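Local structure of lovastatin nonaketide synthase, polyketide synthase component (Aspergillus terreus, 7CPX) at residues V14-R19 against T265-I270; V106-T111 against L925-W930; M115-L120 against Y166-H171; L507-L512 against R916-V921. The protein builds the nonaketide dihydromonacolin L from malonyl-CoA units, with NADPH and S-adenosylmethionine, during lovastatin biosynthesis, working as a homodimer with the partner LovC. The protein carries 2 engineered substitutions. All coordinates share one frame; numbering follows the deposited sequence.

Interaction 1 (V14-R19 against T265-I270); sequences VGSGCR and TIECVI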
loop_
_atom_site.group_PDB
_atom_site.type_symbol
_atom_site.label_atom_id
_atom_site.label_comp_id
_atom_site.label_asym_id
_atom_site.label_seq_id
_atom_site.Cartn_x
_atom_site.Cartn_y
_atom_site.Cartn_z
ATOM N N VAL A 14 -51.422 15.299 -8.228
ATOM C CA VAL A 14 -52.446 14.263 -8.198
ATOM C C VAL A 14 -52.005 13.032 -7.421
ATOM O O VAL A 14 -52.859 12.267 -6.952
ATOM C CB VAL A 14 -52.839 13.844 -9.625
ATOM C CG1 VAL A 14 -53.425 15.013 -10.379
ATOM C CG2 VAL A 14 -51.631 13.301 -10.372
ATOM N N GLY A 15 -50.704 12.810 -7.282
ATOM C CA GLY A 15 -50.210 11.654 -6.564
ATOM C C GLY A 15 -48.748 11.826 -6.235
ATOM O O GLY A 15 -48.052 12.660 -6.824
ATOM N N SER A 16 -48.287 11.020 -5.283
ATOM C CA SER A 16 -46.911 11.121 -4.832
ATOM C C SER A 16 -46.412 9.761 -4.372
ATOM O O SER A 16 -47.186 8.908 -3.932
ATOM C CB SER A 16 -46.769 12.144 -3.699
ATOM O OG SER A 16 -47.601 11.809 -2.602
ATOM N N GLY A 17 -45.110 9.579 -4.489
ATOM C CA GLY A 17 -44.449 8.395 -3.968
ATOM C C GLY A 17 -43.213 8.804 -3.203
ATOM O O GLY A 17 -42.386 9.567 -3.700
ATOM N N CYS A 18 -43.092 8.287 -1.984
ATOM C CA CYS A 18 -42.103 8.790 -1.044
ATOM C C CYS A 18 -41.300 7.648 -0.448
ATOM O O CYS A 18 -41.861 6.628 -0.043
ATOM C CB CYS A 18 -42.782 9.586 0.076
ATOM S SG CYS A 18 -43.490 11.154 -0.462
ATOM N N ARG A 19 -39.984 7.832 -0.402
ATOM C CA ARG A 19 -39.068 7.023 0.391
ATOM C C ARG A 19 -38.356 8.025 1.285
ATOM O O ARG A 19 -37.347 8.613 0.889
ATOM C CB ARG A 19 -38.096 6.242 -0.470
ATOM C CG ARG A 19 -38.747 5.231 -1.384
ATOM C CD ARG A 19 -39.377 4.095 -0.608
ATOM N NE ARG A 19 -39.874 3.061 -1.505
ATOM C CZ ARG A 19 -39.121 2.110 -2.039
ATOM N NH1 ARG A 19 -37.828 2.020 -1.774
ATOM N NH2 ARG A 19 -39.676 1.232 -2.867
ATOM N N THR A 265 -57.607 11.827 -8.711
ATOM C CA THR A 265 -57.726 12.405 -7.381
ATOM C C THR A 265 -56.561 13.347 -7.120
ATOM O O THR A 265 -55.407 13.032 -7.425
ATOM C CB THR A 265 -57.767 11.304 -6.322
ATOM O OG1 THR A 265 -58.962 10.529 -6.483
ATOM C CG2 THR A 265 -57.746 11.906 -4.927
ATOM N N ILE A 266 -56.866 14.499 -6.554
ATOM C CA ILE A 266 -55.903 15.581 -6.409
ATOM C C ILE A 266 -55.371 15.613 -4.987
ATOM O O ILE A 266 -56.135 15.565 -4.016
ATOM C CB ILE A 266 -56.547 16.925 -6.790
ATOM C CG1 ILE A 266 -56.725 16.996 -8.308
ATOM C CG2 ILE A 266 -55.703 18.072 -6.262
ATOM C CD1 ILE A 266 -57.612 18.126 -8.778
ATOM N N GLU A 267 -54.048 15.700 -4.863
ATOM C CA GLU A 267 -53.410 15.885 -3.567
ATOM C C GLU A 267 -53.316 17.360 -3.200
ATOM O O GLU A 267 -53.546 17.729 -2.044
ATOM C CB GLU A 267 -52.015 15.255 -3.563
ATOM C CG GLU A 267 -52.013 13.746 -3.706
ATOM C CD GLU A 267 -50.647 13.143 -3.449
ATOM O OE1 GLU A 267 -49.667 13.911 -3.352
ATOM O OE2 GLU A 267 -50.551 11.903 -3.339
ATOM N N CYS A 268 -52.977 18.215 -4.160
ATOM C CA CYS A 268 -52.960 19.651 -3.899
ATOM C C CYS A 268 -52.853 20.378 -5.230
ATOM O O CYS A 268 -52.799 19.756 -6.290
ATOM C CB CYS A 268 -51.814 20.048 -2.966
ATOM S SG CYS A 268 -50.167 19.792 -3.647
ATOM N N VAL A 269 -52.816 21.703 -5.162
ATOM C CA VAL A 269 -52.742 22.557 -6.340
ATOM C C VAL A 269 -51.515 23.442 -6.197
ATOM O O VAL A 269 -51.472 24.325 -5.336
ATOM C CB VAL A 269 -54.012 23.401 -6.508
ATOM C CG1 VAL A 269 -53.730 24.610 -7.380
ATOM C CG2 VAL A 269 -55.127 22.569 -7.106
ATOM N N ILE A 270 -50.522 23.223 -7.055
ATOM C CA ILE A 270 -49.381 24.123 -7.173
ATOM C C ILE A 270 -49.845 25.292 -8.037
ATOM O O ILE A 270 -49.867 25.207 -9.268
ATOM C CB ILE A 270 -48.157 23.424 -7.765
ATOM C CG1 ILE A 270 -47.786 22.210 -6.912
ATOM C CG2 ILE A 270 -46.987 24.385 -7.843
ATOM C CD1 ILE A 270 -46.625 21.416 -7.453
#
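E267 meets V14, G15 and S16 of strand 11-19 from a classic beta bulge of the ketosynthase sheet, in which E267 and C268 both face V13. E267 has CG beside its backbone N (chi1 -66°) and is extended from there, which carries CG past V14 O at 3.7 Å and brings the carboxylate to S16. There S16 OG lies 3.0 Å from E267 OE1 and 3.0 Å from E267 OE2, so the serine hydroxyl faces the carboxylate; a small polar side chain suits this place beside a buried acid. On the way, E267 OE2 lies 3.3 Å from G15 CA. The carbonyls V14 O and T265 O converge, and K923 NZ, which hydrogen-bonds both, probably accounts for their approach. K923 also packs on the E267 side chain. The apolar contact is slight, V14 CG1 meeting I266 CG1 at 4.4 Å. With helix 369-386 packed on S16 and C268, and strand 247-255 paired to V14 and G15, the arrangement belongs to the sheet core of the thiolase fold, shared by ketosynthases.

Interaction 2 (V106-T111 against L925-W930); sequences VYEAVT and LPAYPW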
loop_
_atom_site.group_PDB
_atom_site.type_symbol
_atom_site.label_atom_id
_atom_site.label_comp_id
_atom_site.label_asym_id
_atom_site.label_seq_id
_atom_site.Cartn_x
_atom_site.Cartn_y
_atom_site.Cartn_z
ATOM N N VAL A 106 -41.465 6.913 -8.421
ATOM C CA VAL A 106 -42.268 7.383 -9.540
ATOM C C VAL A 106 -43.389 6.400 -9.831
ATOM O O VAL A 106 -44.524 6.801 -10.109
ATOM C CB VAL A 106 -41.384 7.622 -10.775
ATOM C CG1 VAL A 106 -42.247 7.817 -12.007
ATOM C CG2 VAL A 106 -40.512 8.839 -10.559
ATOM N N TYR A 107 -43.099 5.098 -9.775
ATOM C CA TYR A 107 -44.172 4.127 -9.946
ATOM C C TYR A 107 -45.195 4.249 -8.825
ATOM O O TYR A 107 -46.403 4.146 -9.063
ATOM C CB TYR A 107 -43.622 2.706 -10.005
ATOM C CG TYR A 107 -44.701 1.685 -10.282
ATOM C CD1 TYR A 107 -45.140 1.449 -11.575
ATOM C CD2 TYR A 107 -45.296 0.976 -9.251
ATOM C CE1 TYR A 107 -46.132 0.527 -11.835
ATOM C CE2 TYR A 107 -46.289 0.051 -9.501
ATOM C CZ TYR A 107 -46.705 -0.170 -10.795
ATOM O OH TYR A 107 -47.694 -1.092 -11.050
ATOM N N GLU A 108 -44.730 4.470 -7.594
ATOM C CA GLU A 108 -45.653 4.648 -6.480
ATOM C C GLU A 108 -46.530 5.876 -6.684
ATOM O O GLU A 108 -47.729 5.849 -6.392
ATOM C CB GLU A 108 -44.879 4.762 -5.168
ATOM C CG GLU A 108 -44.232 3.468 -4.716
ATOM C CD GLU A 108 -43.347 3.655 -3.500
ATOM O OE1 GLU A 108 -43.305 4.780 -2.961
ATOM O OE2 GLU A 108 -42.693 2.676 -3.084
ATOM N N ALA A 109 -45.943 6.968 -7.175
ATOM C CA ALA A 109 -46.709 8.187 -7.408
ATOM C C ALA A 109 -47.719 7.995 -8.527
ATOM O O ALA A 109 -48.856 8.469 -8.434
ATOM C CB ALA A 109 -45.765 9.343 -7.737
ATOM N N VAL A 110 -47.322 7.308 -9.598
ATOM C CA VAL A 110 -48.254 7.010 -10.680
ATOM C C VAL A 110 -49.401 6.158 -10.158
ATOM O O VAL A 110 -50.571 6.390 -10.488
ATOM C CB VAL A 110 -47.512 6.321 -11.840
ATOM C CG1 VAL A 110 -48.485 5.839 -12.898
ATOM C CG2 VAL A 110 -46.517 7.277 -12.458
ATOM N N THR A 111 -49.083 5.159 -9.338
ATOM C CA THR A 111 -50.110 4.300 -8.763
ATOM C C THR A 111 -51.069 5.100 -7.889
ATOM O O THR A 111 -52.292 4.972 -8.009
ATOM C CB THR A 111 -49.442 3.186 -7.957
ATOM O OG1 THR A 111 -48.801 2.265 -8.849
ATOM C CG2 THR A 111 -50.453 2.452 -7.109
ATOM N N LEU A 925 -54.671 2.623 -1.312
ATOM C CA LEU A 925 -54.307 1.254 -1.629
ATOM C C LEU A 925 -52.832 1.015 -1.311
ATOM O O LEU A 925 -52.009 1.927 -1.423
ATOM C CB LEU A 925 -54.576 0.950 -3.100
ATOM C CG LEU A 925 -56.031 1.062 -3.560
ATOM C CD1 LEU A 925 -56.159 0.655 -5.017
ATOM C CD2 LEU A 925 -56.946 0.216 -2.691
ATOM N N PRO A 926 -52.475 -0.202 -0.906
ATOM C CA PRO A 926 -51.077 -0.470 -0.551
ATOM C C PRO A 926 -50.152 -0.254 -1.737
ATOM O O PRO A 926 -50.504 -0.537 -2.884
ATOM C CB PRO A 926 -51.098 -1.936 -0.107
ATOM C CG PRO A 926 -52.272 -2.521 -0.808
ATOM C CD PRO A 926 -53.293 -1.425 -0.868
ATOM N N ALA A 927 -48.958 0.251 -1.448
ATOM C CA ALA A 927 -47.963 0.441 -2.488
ATOM C C ALA A 927 -47.494 -0.910 -3.017
ATOM O O ALA A 927 -47.686 -1.955 -2.390
ATOM C CB ALA A 927 -46.777 1.242 -1.957
ATOM N N TYR A 928 -46.877 -0.877 -4.188
ATOM C CA TYR A 928 -46.435 -2.112 -4.814
ATOM C C TYR A 928 -45.396 -2.795 -3.929
ATOM O O TYR A 928 -44.436 -2.144 -3.493
ATOM C CB TYR A 928 -45.853 -1.835 -6.197
ATOM C CG TYR A 928 -45.391 -3.081 -6.917
ATOM C CD1 TYR A 928 -46.258 -3.801 -7.724
ATOM C CD2 TYR A 928 -44.090 -3.540 -6.786
ATOM C CE1 TYR A 928 -45.842 -4.939 -8.380
ATOM C CE2 TYR A 928 -43.665 -4.677 -7.439
ATOM C CZ TYR A 928 -44.545 -5.374 -8.234
ATOM O OH TYR A 928 -44.120 -6.509 -8.886
ATOM N N PRO A 929 -45.546 -4.089 -3.640
ATOM C CA PRO A 929 -44.557 -4.780 -2.805
ATOM C C PRO A 929 -43.295 -5.120 -3.574
ATOM O O PRO A 929 -43.160 -6.225 -4.110
ATOM C CB PRO A 929 -45.303 -6.039 -2.359
ATOM C CG PRO A 929 -46.220 -6.323 -3.487
ATOM C CD PRO A 929 -46.648 -4.984 -4.024
ATOM N N TRP A 930 -42.371 -4.169 -3.642
ATOM C CA TRP A 930 -41.150 -4.371 -4.407
ATOM C C TRP A 930 -40.417 -5.608 -3.910
ATOM O O TRP A 930 -40.338 -5.864 -2.705
ATOM C CB TRP A 930 -40.263 -3.135 -4.304
ATOM C CG TRP A 930 -40.998 -1.883 -4.645
ATOM C CD1 TRP A 930 -41.497 -0.966 -3.773
ATOM C CD2 TRP A 930 -41.342 -1.420 -5.953
ATOM N NE1 TRP A 930 -42.120 0.048 -4.454
ATOM C CE2 TRP A 930 -42.041 -0.209 -5.798
ATOM C CE3 TRP A 930 -41.122 -1.911 -7.241
ATOM C CZ2 TRP A 930 -42.520 0.519 -6.881
ATOM C CZ3 TRP A 930 -41.598 -1.187 -8.314
ATOM C CH2 TRP A 930 -42.288 0.013 -8.129
#
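Y107, on helix 97-113, is packed closely by two aromatic residues of the loop 925-930. Its CG stands anti to the backbone N (chi1 -176°), and the ring presents its edge to the face of Y928 in an offset edge-to-face pair, centroids 5.8 Å apart and planes at 83°. Y107 CE2 reaches Y928 CB at 3.8 Å. Two residues on, W930 approaches the same ring obliquely, with W930 CH2 3.4 Å from Y107 CD2. The indole N-H is buried and needs an acceptor, which E108 supplies: W930 NE1 donates to E108 OE2 over 3.0 Å, close to the ring plane and toward the anti lone pair of that oxygen. R19 forms a salt bridge to the same oxygen, which probably offsets its charge. The looser side is at A927, partly exposed, whose small CB comes no nearer than 4.4 Å to E108 CG. F84 joins the three rings in an aromatic cluster, consistent with the way the post-acyltransferase linker packs back on the ketosynthase in related synthases.

Interaction 3 (M115-L120 against Y166-H171); sequences MRIQDL and YFFDWH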
loop_
_atom_site.group_PDB
_atom_site.type_symbol
_atom_site.label_atom_id
_atom_site.label_comp_id
_atom_site.label_asym_id
_atom_site.label_seq_id
_atom_site.Cartn_x
_atom_site.Cartn_y
_atom_site.Cartn_z
ATOM N N MET A 115 -53.203 5.909 -12.069
ATOM C CA MET A 115 -52.842 5.817 -13.475
ATOM C C MET A 115 -52.228 4.461 -13.773
ATOM O O MET A 115 -51.410 3.954 -12.999
ATOM C CB MET A 115 -51.858 6.915 -13.857
ATOM C CG MET A 115 -52.448 8.302 -13.814
ATOM S SD MET A 115 -51.205 9.562 -14.116
ATOM C CE MET A 115 -52.246 10.998 -14.306
ATOM N N ARG A 116 -52.625 3.882 -14.901
ATOM C CA ARG A 116 -52.009 2.654 -15.376
ATOM C C ARG A 116 -50.763 2.983 -16.184
ATOM O O ARG A 116 -50.757 3.916 -16.991
ATOM C CB ARG A 116 -52.991 1.855 -16.233
ATOM C CG ARG A 116 -54.361 1.670 -15.609
ATOM C CD ARG A 116 -55.162 0.616 -16.357
ATOM N NE ARG A 116 -55.299 0.938 -17.772
ATOM C CZ ARG A 116 -56.315 1.610 -18.298
ATOM N NH1 ARG A 116 -57.318 2.047 -17.554
ATOM N NH2 ARG A 116 -56.327 1.850 -19.607
ATOM N N ILE A 117 -49.699 2.211 -15.959
ATOM C CA ILE A 117 -48.473 2.415 -16.722
ATOM C C ILE A 117 -48.744 2.264 -18.210
ATOM O O ILE A 117 -48.111 2.930 -19.038
ATOM C CB ILE A 117 -47.380 1.439 -16.245
ATOM C CG1 ILE A 117 -46.046 1.768 -16.915
ATOM C CG2 ILE A 117 -47.776 0.005 -16.551
ATOM C CD1 ILE A 117 -44.879 0.976 -16.369
ATOM N N GLN A 118 -49.686 1.392 -18.577
ATOM C CA GLN A 118 -50.051 1.246 -19.981
ATOM C C GLN A 118 -50.648 2.534 -20.528
ATOM O O GLN A 118 -50.355 2.933 -21.662
ATOM C CB GLN A 118 -51.036 0.089 -20.151
ATOM C CG GLN A 118 -50.435 -1.290 -19.922
ATOM C CD GLN A 118 -50.137 -1.568 -18.463
ATOM O OE1 GLN A 118 -50.655 -0.895 -17.571
ATOM N NE2 GLN A 118 -49.294 -2.562 -18.209
ATOM N N ASP A 119 -51.496 3.199 -19.739
ATOM C CA ASP A 119 -52.110 4.440 -20.199
ATOM C C ASP A 119 -51.054 5.504 -20.467
ATOM O O ASP A 119 -51.101 6.191 -21.494
ATOM C CB ASP A 119 -53.120 4.935 -19.165
ATOM C CG ASP A 119 -53.875 6.166 -19.630
ATOM O OD1 ASP A 119 -53.701 6.570 -20.799
ATOM O OD2 ASP A 119 -54.645 6.730 -18.824
ATOM N N LEU A 120 -50.095 5.657 -19.553
ATOM C CA LEU A 120 -49.018 6.618 -19.746
ATOM C C LEU A 120 -47.943 6.106 -20.693
ATOM O O LEU A 120 -47.178 6.910 -21.233
ATOM C CB LEU A 120 -48.383 6.969 -18.402
ATOM C CG LEU A 120 -49.337 7.471 -17.320
ATOM C CD1 LEU A 120 -48.611 7.581 -15.995
ATOM C CD2 LEU A 120 -49.939 8.808 -17.711
ATOM N N TYR A 166 -37.550 6.083 -19.616
ATOM C CA TYR A 166 -37.236 4.886 -20.385
ATOM C C TYR A 166 -38.104 3.715 -19.947
ATOM O O TYR A 166 -38.618 2.967 -20.785
ATOM C CB TYR A 166 -35.755 4.543 -20.241
ATOM C CG TYR A 166 -35.395 3.153 -20.717
ATOM C CD1 TYR A 166 -35.132 2.903 -22.053
ATOM C CD2 TYR A 166 -35.314 2.096 -19.826
ATOM C CE1 TYR A 166 -34.803 1.637 -22.489
ATOM C CE2 TYR A 166 -34.986 0.828 -20.252
ATOM C CZ TYR A 166 -34.731 0.602 -21.583
ATOM O OH TYR A 166 -34.403 -0.665 -22.010
ATOM N N PHE A 167 -38.287 3.544 -18.638
ATOM C CA PHE A 167 -39.088 2.423 -18.159
ATOM C C PHE A 167 -40.564 2.637 -18.462
ATOM O O PHE A 167 -41.255 1.718 -18.914
ATOM C CB PHE A 167 -38.879 2.218 -16.660
ATOM C CG PHE A 167 -39.943 1.376 -16.022
ATOM C CD1 PHE A 167 -40.037 0.027 -16.303
ATOM C CD2 PHE A 167 -40.856 1.937 -15.152
ATOM C CE1 PHE A 167 -41.020 -0.748 -15.725
ATOM C CE2 PHE A 167 -41.840 1.169 -14.567
ATOM C CZ PHE A 167 -41.923 -0.178 -14.852
ATOM N N PHE A 168 -41.064 3.844 -18.220
ATOM C CA PHE A 168 -42.471 4.145 -18.438
ATOM C C PHE A 168 -42.782 4.504 -19.884
ATOM O O PHE A 168 -43.930 4.848 -20.184
ATOM C CB PHE A 168 -42.914 5.286 -17.520
ATOM C CG PHE A 168 -42.815 4.962 -16.058
ATOM C CD1 PHE A 168 -43.835 4.288 -15.414
ATOM C CD2 PHE A 168 -41.704 5.336 -15.325
ATOM C CE1 PHE A 168 -43.750 3.988 -14.070
ATOM C CE2 PHE A 168 -41.611 5.041 -13.980
ATOM C CZ PHE A 168 -42.635 4.365 -13.351
ATOM N N ASP A 169 -41.797 4.438 -20.779
ATOM C CA ASP A 169 -42.014 4.718 -22.197
ATOM C C ASP A 169 -42.557 6.130 -22.393
ATOM O O ASP A 169 -43.431 6.373 -23.226
ATOM C CB ASP A 169 -42.952 3.683 -22.818
ATOM C CG ASP A 169 -43.017 3.778 -24.330
ATOM O OD1 ASP A 169 -42.404 4.704 -24.900
ATOM O OD2 ASP A 169 -43.685 2.924 -24.950
ATOM N N TRP A 170 -42.041 7.070 -21.610
ATOM C CA TRP A 170 -42.441 8.463 -21.711
ATOM C C TRP A 170 -41.580 9.189 -22.733
ATOM O O TRP A 170 -40.411 8.853 -22.942
ATOM C CB TRP A 170 -42.335 9.152 -20.352
ATOM C CG TRP A 170 -43.306 8.629 -19.346
ATOM C CD1 TRP A 170 -44.427 7.899 -19.593
ATOM C CD2 TRP A 170 -43.239 8.794 -17.928
ATOM N NE1 TRP A 170 -45.067 7.602 -18.419
ATOM C CE2 TRP A 170 -44.359 8.141 -17.379
ATOM C CE3 TRP A 170 -42.345 9.432 -17.068
ATOM C CZ2 TRP A 170 -44.602 8.103 -16.012
ATOM C CZ3 TRP A 170 -42.591 9.396 -15.715
ATOM C CH2 TRP A 170 -43.709 8.736 -15.199
ATOM N N HIS A 171 -42.173 10.196 -23.371
ATOM C CA HIS A 171 -41.505 10.955 -24.415
ATOM C C HIS A 171 -41.345 12.428 -24.078
ATOM O O HIS A 171 -40.811 13.180 -24.902
ATOM C CB HIS A 171 -42.268 10.816 -25.739
ATOM C CG HIS A 171 -42.343 9.410 -26.245
ATOM N ND1 HIS A 171 -41.385 8.462 -25.951
ATOM C CD2 HIS A 171 -43.262 8.788 -27.019
ATOM C CE1 HIS A 171 -41.711 7.318 -26.525
ATOM N NE2 HIS A 171 -42.845 7.488 -27.179
#
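I117 carries CG1 anti to its backbone N (chi1 -173°) and continues extended to CD1, which sends the methyl group straight across to F167 and F168. I117 CD1 lies 3.5 Å from F167 CZ and 3.6 Å from F168 CD1, and the aliphatic chain crosses both side chains at about a right angle. A long, branched isoleucine fits here, filling the angle between two aromatic rings. F168 is itself held between neighbours of its own segment, F167 CD2 over the centre of one face and W170 CH2 over the rim of the opposite face. L120 and the W170 indole extend alongside one another in the same direction: L120 CB is 3.4 Å from W170 NE1, and L120 CD1 is 4.0 Å from W170 CZ2. The carbonyl L120 O sits at the indole edge, 3.4 Å from W170 CD1. Between the rings the chain turns at D169, whose positive phi (59°) lets W170 fold back beside F168. Y166 hydrogen-bonds T281 of the second subunit, placing the outer side at the dimer interface, whereas inward, through V106 and V110, helix 117-120 and helix 159-168 both pack on helix 97-113.

Interaction 4 (L507-L512 against R916-V921); sequences LTWSLL and RPCMSV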
loop_
_atom_site.group_PDB
_atom_site.type_symbol
_atom_site.label_atom_id
_atom_site.label_comp_id
_atom_site.label_asym_id
_atom_site.label_seq_id
_atom_site.Cartn_x
_atom_site.Cartn_y
_atom_site.Cartn_z
ATOM N N LEU A 507 -62.926 0.601 -4.369
ATOM C CA LEU A 507 -61.662 -0.124 -4.302
ATOM C C LEU A 507 -61.423 -0.923 -5.578
ATOM O O LEU A 507 -60.355 -0.828 -6.200
ATOM C CB LEU A 507 -61.665 -1.040 -3.078
ATOM C CG LEU A 507 -60.324 -1.548 -2.547
ATOM C CD1 LEU A 507 -60.524 -2.236 -1.210
ATOM C CD2 LEU A 507 -59.669 -2.494 -3.530
ATOM N N THR A 508 -62.415 -1.714 -5.990
ATOM C CA THR A 508 -62.255 -2.534 -7.187
ATOM C C THR A 508 -62.133 -1.673 -8.436
ATOM O O THR A 508 -61.350 -1.989 -9.341
ATOM C CB THR A 508 -63.425 -3.507 -7.316
ATOM O OG1 THR A 508 -64.658 -2.777 -7.348
ATOM C CG2 THR A 508 -63.438 -4.475 -6.145
ATOM N N TRP A 509 -62.895 -0.580 -8.510
ATOM C CA TRP A 509 -62.800 0.293 -9.673
ATOM C C TRP A 509 -61.424 0.937 -9.764
ATOM O O TRP A 509 -60.882 1.099 -10.861
ATOM C CB TRP A 509 -63.886 1.363 -9.619
ATOM C CG TRP A 509 -63.765 2.379 -10.708
ATOM C CD1 TRP A 509 -64.233 2.272 -11.982
ATOM C CD2 TRP A 509 -63.129 3.658 -10.619
ATOM N NE1 TRP A 509 -63.929 3.406 -12.695
ATOM C CE2 TRP A 509 -63.252 4.273 -11.880
ATOM C CE3 TRP A 509 -62.469 4.344 -9.597
ATOM C CZ2 TRP A 509 -62.740 5.540 -12.145
ATOM C CZ3 TRP A 509 -61.962 5.602 -9.862
ATOM C CH2 TRP A 509 -62.100 6.186 -11.124
ATOM N N SER A 510 -60.851 1.329 -8.626
ATOM C CA SER A 510 -59.494 1.864 -8.636
ATOM C C SER A 510 -58.493 0.798 -9.059
ATOM O O SER A 510 -57.565 1.080 -9.827
ATOM C CB SER A 510 -59.140 2.417 -7.257
ATOM O OG SER A 510 -59.294 1.427 -6.257
ATOM N N LEU A 511 -58.667 -0.433 -8.574
ATOM C CA LEU A 511 -57.742 -1.502 -8.941
ATOM C C LEU A 511 -57.841 -1.855 -10.419
ATOM O O LEU A 511 -56.862 -2.328 -11.006
ATOM C CB LEU A 511 -57.999 -2.737 -8.082
ATOM C CG LEU A 511 -57.431 -2.667 -6.665
ATOM C CD1 LEU A 511 -57.950 -3.815 -5.838
ATOM C CD2 LEU A 511 -55.912 -2.689 -6.686
ATOM N N LEU A 512 -59.003 -1.640 -11.032
ATOM C CA LEU A 512 -59.184 -1.960 -12.445
ATOM C C LEU A 512 -58.762 -0.807 -13.352
ATOM O O LEU A 512 -57.870 -0.960 -14.192
ATOM C CB LEU A 512 -60.646 -2.332 -12.710
ATOM C CG LEU A 512 -61.010 -3.803 -12.521
ATOM C CD1 LEU A 512 -62.512 -3.963 -12.430
ATOM C CD2 LEU A 512 -60.458 -4.632 -13.668
ATOM N N ARG A 916 -73.243 7.613 -6.548
ATOM C CA ARG A 916 -71.947 7.387 -5.923
ATOM C C ARG A 916 -70.952 6.907 -6.972
ATOM O O ARG A 916 -70.571 5.729 -6.979
ATOM C CB ARG A 916 -72.064 6.377 -4.775
ATOM C CG ARG A 916 -70.734 5.947 -4.147
ATOM C CD ARG A 916 -69.783 7.116 -3.912
ATOM N NE ARG A 916 -68.509 6.676 -3.352
ATOM C CZ ARG A 916 -68.241 6.595 -2.055
ATOM N NH1 ARG A 916 -69.140 6.916 -1.139
ATOM N NH2 ARG A 916 -67.038 6.180 -1.668
ATOM N N PRO A 917 -70.531 7.773 -7.891
ATOM C CA PRO A 917 -69.484 7.378 -8.839
ATOM C C PRO A 917 -68.212 6.989 -8.102
ATOM O O PRO A 917 -67.850 7.587 -7.086
ATOM C CB PRO A 917 -69.286 8.631 -9.701
ATOM C CG PRO A 917 -69.843 9.754 -8.890
ATOM C CD PRO A 917 -70.962 9.166 -8.092
ATOM N N CYS A 918 -67.533 5.973 -8.627
ATOM C CA CYS A 918 -66.384 5.411 -7.932
ATOM C C CYS A 918 -65.275 6.443 -7.790
ATOM O O CYS A 918 -64.970 7.191 -8.724
ATOM C CB CYS A 918 -65.871 4.183 -8.679
ATOM S SG CYS A 918 -67.071 2.841 -8.755
ATOM N N MET A 919 -64.671 6.475 -6.608
ATOM C CA MET A 919 -63.563 7.370 -6.318
ATOM C C MET A 919 -62.242 6.634 -6.480
ATOM O O MET A 919 -62.126 5.446 -6.168
ATOM C CB MET A 919 -63.675 7.921 -4.896
ATOM C CG MET A 919 -65.008 8.584 -4.586
ATOM S SD MET A 919 -65.335 10.034 -5.606
ATOM C CE MET A 919 -64.025 11.130 -5.065
ATOM N N SER A 920 -61.238 7.353 -6.975
ATOM C CA SER A 920 -59.903 6.789 -7.158
ATOM C C SER A 920 -59.251 6.693 -5.786
ATOM O O SER A 920 -58.577 7.614 -5.321
ATOM C CB SER A 920 -59.080 7.638 -8.116
ATOM O OG SER A 920 -57.801 7.068 -8.331
ATOM N N VAL A 921 -59.459 5.556 -5.128
ATOM C CA VAL A 921 -58.957 5.329 -3.778
ATOM C C VAL A 921 -57.533 4.793 -3.842
ATOM O O VAL A 921 -56.985 4.332 -2.834
ATOM C CB VAL A 921 -59.878 4.370 -3.001
ATOM C CG1 VAL A 921 -59.856 2.982 -3.623
ATOM C CG2 VAL A 921 -59.475 4.310 -1.539
#
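C918 sets its CB over one face of the W509 indole, 3.4 Å from W509 CD2, and opens the path of residues 916-921 along helix 504-513. Its SG stands 4.4 Å from the centroid of the five-membered ring, 36° off the normal, an oblique sulfur-aromatic contact in which a small, polarisable cysteine can lie close to a broad indole. C918 O also lies over a face. At M919 the side chain points away from the helix, while its backbone passes the ring, with M919 C 3.5 Å from W509 CZ3, and its N-H bonds to D506. S920 follows at the ring edge: S920 N is 3.5 Å from W509 CZ3, and S920 is the centre of an inverse gamma turn that redirects the chain to V921, its OG paired with S922. V921 then rests CG1 on the helix backbone, 3.7 Å from L507 CA, and next to S510. Serine fits this spot, as S510 OG turns back (chi1 56°) to hydrogen-bond D506 O within the helix. W509 also packs on A905 and D906 of helix 905-911, L507 on helix 482-498 and L511 on strand 475-479, so helix 504-513 joins the loop 916-921 to these two helices and this strand.

In the fold
From the N terminus, residues 14-19 and 265-270 close the first loop in interaction 1, within the ketosynthase sheet. Inside it, residues 106-111 begin interaction 2, which closes only at 925-930, so these two contacts cross. Interaction 3 (115-120 with 166-171) is nested in both loops and extends from helix 97-113 to the dimer side. Interaction 4 (507-512 with 916-921) opens after interactions 1 and 3 have closed and nests inside interaction 2. The returning chain, 916-930, thus ties the helix 504-513 region to the ketosynthase: T265 probably hydrogen-bonds S920, joining interactions 1 and 4, L925 packs on S510 and L511, and A109 packs on G17 where interactions 1 and 2 touch.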